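Side-chain contacts in cysteine desulfurase (Elizabethkingia anophelis NUHP1, PDB 5VPR), which probably removes sulfur from L-cysteine to give L-alanine, using a covalently bound pyridoxal phosphate, and passes the sulfur to a carrier: residues A[84-89]-A[299-304]; A[316-321]-A[394-399]. All coordinates share one frame; numbering follows the deposited sequence.

Interaction 1: residues A[84-89]-A[299-304]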
loop_
_atom_site.group_PDB
_atom_site.type_symbol
_atom_site.label_atom_id
_atom_site.label_comp_id
_atom_site.label_asym_id
_atom_site.label_seq_id
_atom_site.Cartn_x
_atom_site.Cartn_y
_atom_site.Cartn_z
ATOM N N GLN A 84 -12.075 4.008 -9.870
ATOM C CA GLN A 84 -12.720 5.274 -9.511
ATOM C C GLN A 84 -13.741 5.088 -8.391
ATOM O O GLN A 84 -13.693 5.778 -7.366
ATOM C CB GLN A 84 -13.400 5.889 -10.743
ATOM C CG GLN A 84 -14.041 7.255 -10.447
ATOM C CD GLN A 84 -15.218 7.591 -11.337
ATOM O OE1 GLN A 84 -15.451 6.951 -12.367
ATOM N NE2 GLN A 84 -15.980 8.603 -10.937
ATOM N N ARG A 85 -14.676 4.150 -8.575
ATOM C CA ARG A 85 -15.679 3.890 -7.542
ATOM C C ARG A 85 -15.046 3.347 -6.265
ATOM O O ARG A 85 -15.510 3.653 -5.160
ATOM C CB ARG A 85 -16.736 2.919 -8.075
ATOM C CG ARG A 85 -17.680 3.542 -9.109
ATOM C CD ARG A 85 -18.831 2.606 -9.476
ATOM N NE ARG A 85 -18.352 1.448 -10.216
ATOM C CZ ARG A 85 -18.187 1.422 -11.536
ATOM N NH1 ARG A 85 -18.478 2.495 -12.265
ATOM N NH2 ARG A 85 -17.733 0.319 -12.128
ATOM N N PHE A 86 -13.977 2.565 -6.404
ATOM C CA PHE A 86 -13.291 1.970 -5.262
ATOM C C PHE A 86 -12.730 3.032 -4.316
ATOM O O PHE A 86 -12.827 2.888 -3.092
ATOM C CB PHE A 86 -12.184 1.044 -5.786
ATOM C CG PHE A 86 -11.451 0.281 -4.721
ATOM C CD1 PHE A 86 -12.078 -0.738 -4.020
ATOM C CD2 PHE A 86 -10.116 0.553 -4.453
ATOM C CE1 PHE A 86 -11.384 -1.474 -3.057
ATOM C CE2 PHE A 86 -9.414 -0.174 -3.482
ATOM C CZ PHE A 86 -10.049 -1.181 -2.787
ATOM N N ILE A 87 -12.156 4.112 -4.854
ATOM C CA ILE A 87 -11.617 5.190 -4.025
ATOM C C ILE A 87 -12.562 6.394 -3.953
ATOM O O ILE A 87 -12.208 7.420 -3.359
ATOM C CB ILE A 87 -10.222 5.631 -4.501
ATOM C CG1 ILE A 87 -10.309 6.318 -5.875
ATOM C CG2 ILE A 87 -9.243 4.436 -4.501
ATOM C CD1 ILE A 87 -8.944 6.836 -6.390
ATOM N N ASN A 88 -13.767 6.276 -4.520
ATOM C CA ASN A 88 -14.747 7.360 -4.587
ATOM C C ASN A 88 -14.160 8.634 -5.192
ATOM O O ASN A 88 -14.420 9.744 -4.724
ATOM C CB ASN A 88 -15.375 7.661 -3.218
ATOM C CG ASN A 88 -16.703 8.398 -3.356
ATOM O OD1 ASN A 88 -17.418 8.191 -4.337
ATOM N ND2 ASN A 88 -17.027 9.276 -2.394
ATOM N N ALA A 89 -13.372 8.477 -6.254
ATOM C CA ALA A 89 -13.012 9.625 -7.076
ATOM C C ALA A 89 -14.250 10.154 -7.796
ATOM O O ALA A 89 -15.113 9.388 -8.238
ATOM C CB ALA A 89 -11.922 9.251 -8.097
ATOM N N PHE A 299 -12.612 -8.303 -6.402
ATOM C CA PHE A 299 -12.425 -9.300 -5.349
ATOM C C PHE A 299 -12.661 -8.692 -3.976
ATOM O O PHE A 299 -13.374 -9.261 -3.135
ATOM C CB PHE A 299 -11.017 -9.894 -5.419
ATOM C CG PHE A 299 -10.642 -10.668 -4.191
ATOM C CD1 PHE A 299 -11.198 -11.920 -3.956
ATOM C CD2 PHE A 299 -9.767 -10.139 -3.258
ATOM C CE1 PHE A 299 -10.876 -12.651 -2.809
ATOM C CE2 PHE A 299 -9.440 -10.859 -2.109
ATOM C CZ PHE A 299 -10.000 -12.118 -1.885
ATOM N N MET A 300 -12.059 -7.532 -3.730
ATOM C CA MET A 300 -12.250 -6.865 -2.453
ATOM C C MET A 300 -13.710 -6.473 -2.251
ATOM O O MET A 300 -14.258 -6.674 -1.160
ATOM C CB MET A 300 -11.324 -5.652 -2.362
ATOM C CG MET A 300 -9.855 -6.044 -2.310
ATOM S SD MET A 300 -8.724 -4.694 -1.941
ATOM C CE MET A 300 -9.243 -4.185 -0.290
ATOM N N GLU A 301 -14.371 -5.939 -3.288
ATOM C CA GLU A 301 -15.787 -5.600 -3.131
ATOM C C GLU A 301 -16.623 -6.855 -2.900
ATOM O O GLU A 301 -17.596 -6.833 -2.137
ATOM C CB GLU A 301 -16.307 -4.824 -4.345
ATOM C CG GLU A 301 -15.509 -3.561 -4.694
ATOM C CD GLU A 301 -15.991 -2.290 -3.988
ATOM O OE1 GLU A 301 -16.602 -2.388 -2.899
ATOM O OE2 GLU A 301 -15.753 -1.182 -4.536
ATOM N N LYS A 302 -16.249 -7.970 -3.533
ATOM C CA LYS A 302 -16.987 -9.211 -3.318
ATOM C C LYS A 302 -16.841 -9.690 -1.882
ATOM O O LYS A 302 -17.822 -10.091 -1.252
ATOM C CB LYS A 302 -16.515 -10.299 -4.283
ATOM C CG LYS A 302 -17.251 -11.617 -4.095
ATOM C CD LYS A 302 -16.692 -12.709 -4.997
ATOM C CE LYS A 302 -15.245 -13.005 -4.657
ATOM N NZ LYS A 302 -14.766 -14.247 -5.315
ATOM N N VAL A 303 -15.619 -9.672 -1.347
ATOM C CA VAL A 303 -15.435 -10.063 0.045
ATOM C C VAL A 303 -16.127 -9.073 0.972
ATOM O O VAL A 303 -16.827 -9.462 1.914
ATOM C CB VAL A 303 -13.939 -10.192 0.378
ATOM C CG1 VAL A 303 -13.766 -10.402 1.881
ATOM C CG2 VAL A 303 -13.345 -11.352 -0.377
ATOM N N GLY A 304 -15.939 -7.784 0.726
ATOM C CA GLY A 304 -16.486 -6.786 1.620
ATOM C C GLY A 304 -15.389 -6.085 2.389
ATOM O O GLY A 304 -14.669 -6.710 3.176
#

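Interaction 2: residues A[316-321]-A[394-399]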
loop_
_atom_site.group_PDB
_atom_site.type_symbol
_atom_site.label_atom_id
_atom_site.label_comp_id
_atom_site.label_asym_id
_atom_site.label_seq_id
_atom_site.Cartn_x
_atom_site.Cartn_y
_atom_site.Cartn_z
ATOM N N LEU A 316 -4.777 -9.277 14.021
ATOM C CA LEU A 316 -3.735 -8.459 14.625
ATOM C C LEU A 316 -3.810 -8.509 16.144
ATOM O O LEU A 316 -2.803 -8.752 16.820
ATOM C CB LEU A 316 -3.868 -7.023 14.115
ATOM C CG LEU A 316 -2.816 -5.996 14.525
ATOM C CD1 LEU A 316 -1.500 -6.437 13.993
ATOM C CD2 LEU A 316 -3.149 -4.617 13.970
ATOM N N GLU A 317 -5.002 -8.291 16.702
ATOM C CA GLU A 317 -5.150 -8.331 18.154
ATOM C C GLU A 317 -4.754 -9.696 18.712
ATOM O O GLU A 317 -4.064 -9.783 19.736
ATOM C CB GLU A 317 -6.587 -7.986 18.542
ATOM N N TYR A 318 -5.185 -10.770 18.051
ATOM C CA TYR A 318 -4.869 -12.115 18.523
ATOM C C TYR A 318 -3.367 -12.372 18.473
ATOM O O TYR A 318 -2.777 -12.864 19.441
ATOM C CB TYR A 318 -5.625 -13.147 17.683
ATOM C CG TYR A 318 -5.406 -14.582 18.104
ATOM C CD1 TYR A 318 -4.688 -15.471 17.303
ATOM C CD2 TYR A 318 -5.921 -15.050 19.305
ATOM C CE1 TYR A 318 -4.499 -16.797 17.701
ATOM C CE2 TYR A 318 -5.736 -16.347 19.700
ATOM C CZ TYR A 318 -5.029 -17.217 18.905
ATOM O OH TYR A 318 -4.863 -18.512 19.338
ATOM N N ALA A 319 -2.727 -12.027 17.353
ATOM C CA ALA A 319 -1.294 -12.268 17.217
ATOM C C ALA A 319 -0.501 -11.475 18.251
ATOM O O ALA A 319 0.390 -12.015 18.916
ATOM C CB ALA A 319 -0.835 -11.927 15.797
ATOM N N GLN A 320 -0.811 -10.186 18.403
ATOM C CA GLN A 320 -0.089 -9.379 19.382
ATOM C C GLN A 320 -0.295 -9.920 20.791
ATOM O O GLN A 320 0.640 -9.946 21.600
ATOM C CB GLN A 320 -0.516 -7.911 19.293
ATOM C CG GLN A 320 0.211 -7.020 20.299
ATOM C CD GLN A 320 -0.050 -5.532 20.107
ATOM O OE1 GLN A 320 0.166 -4.983 19.025
ATOM N NE2 GLN A 320 -0.504 -4.873 21.164
ATOM N N ARG A 321 -1.501 -10.399 21.089
ATOM C CA ARG A 321 -1.753 -10.992 22.399
ATOM C C ARG A 321 -0.920 -12.252 22.599
ATOM O O ARG A 321 -0.242 -12.416 23.622
ATOM C CB ARG A 321 -3.243 -11.301 22.549
ATOM C CG ARG A 321 -3.809 -10.992 23.904
ATOM C CD ARG A 321 -5.318 -11.176 23.929
ATOM N NE ARG A 321 -5.704 -12.584 23.910
ATOM C CZ ARG A 321 -6.471 -13.140 22.979
ATOM N NH1 ARG A 321 -6.947 -12.404 21.983
ATOM N NH2 ARG A 321 -6.766 -14.436 23.053
ATOM N N ASN A 394 -5.375 -15.048 5.828
ATOM C CA ASN A 394 -4.674 -15.599 6.978
ATOM C C ASN A 394 -5.664 -15.990 8.077
ATOM O O ASN A 394 -6.784 -15.470 8.156
ATOM C CB ASN A 394 -3.641 -14.604 7.493
ATOM C CG ASN A 394 -2.511 -14.391 6.509
ATOM O OD1 ASN A 394 -2.143 -13.256 6.191
ATOM N ND2 ASN A 394 -1.950 -15.492 6.014
ATOM N N THR A 395 -5.246 -16.934 8.926
ATOM C CA THR A 395 -6.129 -17.548 9.904
ATOM C C THR A 395 -5.547 -17.468 11.314
ATOM O O THR A 395 -4.342 -17.298 11.512
ATOM C CB THR A 395 -6.397 -19.028 9.572
ATOM O OG1 THR A 395 -5.197 -19.777 9.789
ATOM C CG2 THR A 395 -6.837 -19.195 8.130
ATOM N N PHE A 396 -6.425 -17.617 12.306
ATOM C CA PHE A 396 -5.948 -17.727 13.680
ATOM C C PHE A 396 -5.077 -18.970 13.860
ATOM O O PHE A 396 -4.089 -18.940 14.603
ATOM C CB PHE A 396 -7.133 -17.735 14.646
ATOM C CG PHE A 396 -7.969 -16.491 14.571
ATOM C CD1 PHE A 396 -7.516 -15.304 15.132
ATOM C CD2 PHE A 396 -9.197 -16.499 13.928
ATOM C CE1 PHE A 396 -8.275 -14.148 15.058
ATOM C CE2 PHE A 396 -9.964 -15.343 13.844
ATOM C CZ PHE A 396 -9.502 -14.168 14.411
ATOM N N GLU A 397 -5.414 -20.065 13.174
ATOM C CA GLU A 397 -4.567 -21.254 13.245
ATOM C C GLU A 397 -3.157 -20.953 12.748
ATOM O O GLU A 397 -2.175 -21.483 13.285
ATOM C CB GLU A 397 -5.190 -22.402 12.449
ATOM N N GLU A 398 -3.032 -20.082 11.743
ATOM C CA GLU A 398 -1.700 -19.729 11.261
ATOM C C GLU A 398 -0.937 -18.899 12.286
ATOM O O GLU A 398 0.288 -19.030 12.397
ATOM C CB GLU A 398 -1.793 -18.979 9.936
ATOM C CG GLU A 398 -2.130 -19.864 8.748
ATOM C CD GLU A 398 -2.298 -19.062 7.467
ATOM O OE1 GLU A 398 -2.631 -17.858 7.563
ATOM O OE2 GLU A 398 -2.103 -19.633 6.369
ATOM N N ILE A 399 -1.637 -18.050 13.045
ATOM C CA ILE A 399 -0.966 -17.267 14.078
ATOM C C ILE A 399 -0.424 -18.174 15.183
ATOM O O ILE A 399 0.672 -17.943 15.708
ATOM C CB ILE A 399 -1.915 -16.189 14.629
ATOM C CG1 ILE A 399 -2.167 -15.127 13.540
ATOM C CG2 ILE A 399 -1.335 -15.584 15.877
ATOM C CD1 ILE A 399 -3.266 -14.127 13.875
#

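Interaction 1: residues A[84-89]-A[299-304]
A Met-aromatic contact joins the last turn of helix 67-87 to the last turn of helix 287-303, with F86 on one side and M300 on the other. Toward M300 the ring presents CZ, which lies 3.8 Å from M300 SD. The sulfur sits 5.0 Å from the ring centroid in an oblique position, 66° off the ring normal. M300 CE continues past it and meets the ring edge in plane. The M300 chain bends at its last torsion (chi3 62°), which turns this methyl to the ring. E301 comes to another part of the same edge. Its OE2 is 3.7 Å from F86 CD1, near the ring plane, and the carboxylate stands 82° to the ring. F86 and M300 are buried, whereas E301 is exposed. In this class-V aminotransferase family, of PLP fold type I, helix 67-87 ends here in a Schellman motif. N88 has positive phi, A89 N bonds back to Q84 O at 2.9 Å, and N88 N makes a weaker bond to R85 O. The Q84 side chain closes the same turn. Its NE2 donates to A89 O at 2.9 Å, from above the carbonyl plane. R305, the first residue of helix 305-324, makes a cation-pi contact with the F86 ring and hydrogen-bonds F86 O through NH1. Y235 also touches M300.

Interaction 2: residues A[316-321]-A[394-399]
Y318 points from helix 305-324 at F396 and I399, in the first turn of helix 396-413. Its CB lies 3.8 Å from F396 CD1. CG stays beside the same atom. CD1 is shared: F396 CD1 and I399 CG2 are each 3.6 Å from Y318 CD1. Further out, Y318 CE1 meets I399 CG2 and the backbone at F396 O. At the tip, OH hydrogen-bonds D400 OD1, just past the contact. The two rings form an offset edge-to-face pair, with the F396 edge toward the Y318 face. Their planes stand at 88° and the centroids are 5.4 Å apart. Helix 396-413 starts here with a capping box. T395 OG1 accepts from E398 N at 2.9 Å, and E398 OE1 accepts from T395 N at 3.1 Å. N394 ND2 reaches the same OE1 from the opposite face of the carboxylate, so two donors grip one oxygen. E398 OE2 forms a salt bridge with R16. Deeper in, I399 packs on A319. With chi1 at -69°, the CG2 branch of I399 swings away from its backbone N and lies 3.7 Å from A319 CB, and I399 CD1 touches the same methyl.

How the interactions relate
From the N terminus, the chain reaches 84-89 at the end of helix 67-87. It then runs through all seven strands of the large mixed sheet before 299-304 returns and closes the long loop of interaction 1. Only a short turn separates helix 287-303 from helix 305-324, where interaction 2 opens at 316-321. The chain then passes through strand 341-345, helix 352-361 and strand 386-389 before 394-399 closes it. The two loops therefore follow in series and neither nest nor cross. Interaction 1 ties an early helix to helix 287-303, and interaction 2 joins helix 305-324 to the C-terminal helix. Their centres are about 26 Å apart and their nearest atoms about 9 Å, so the two contacts do not touch.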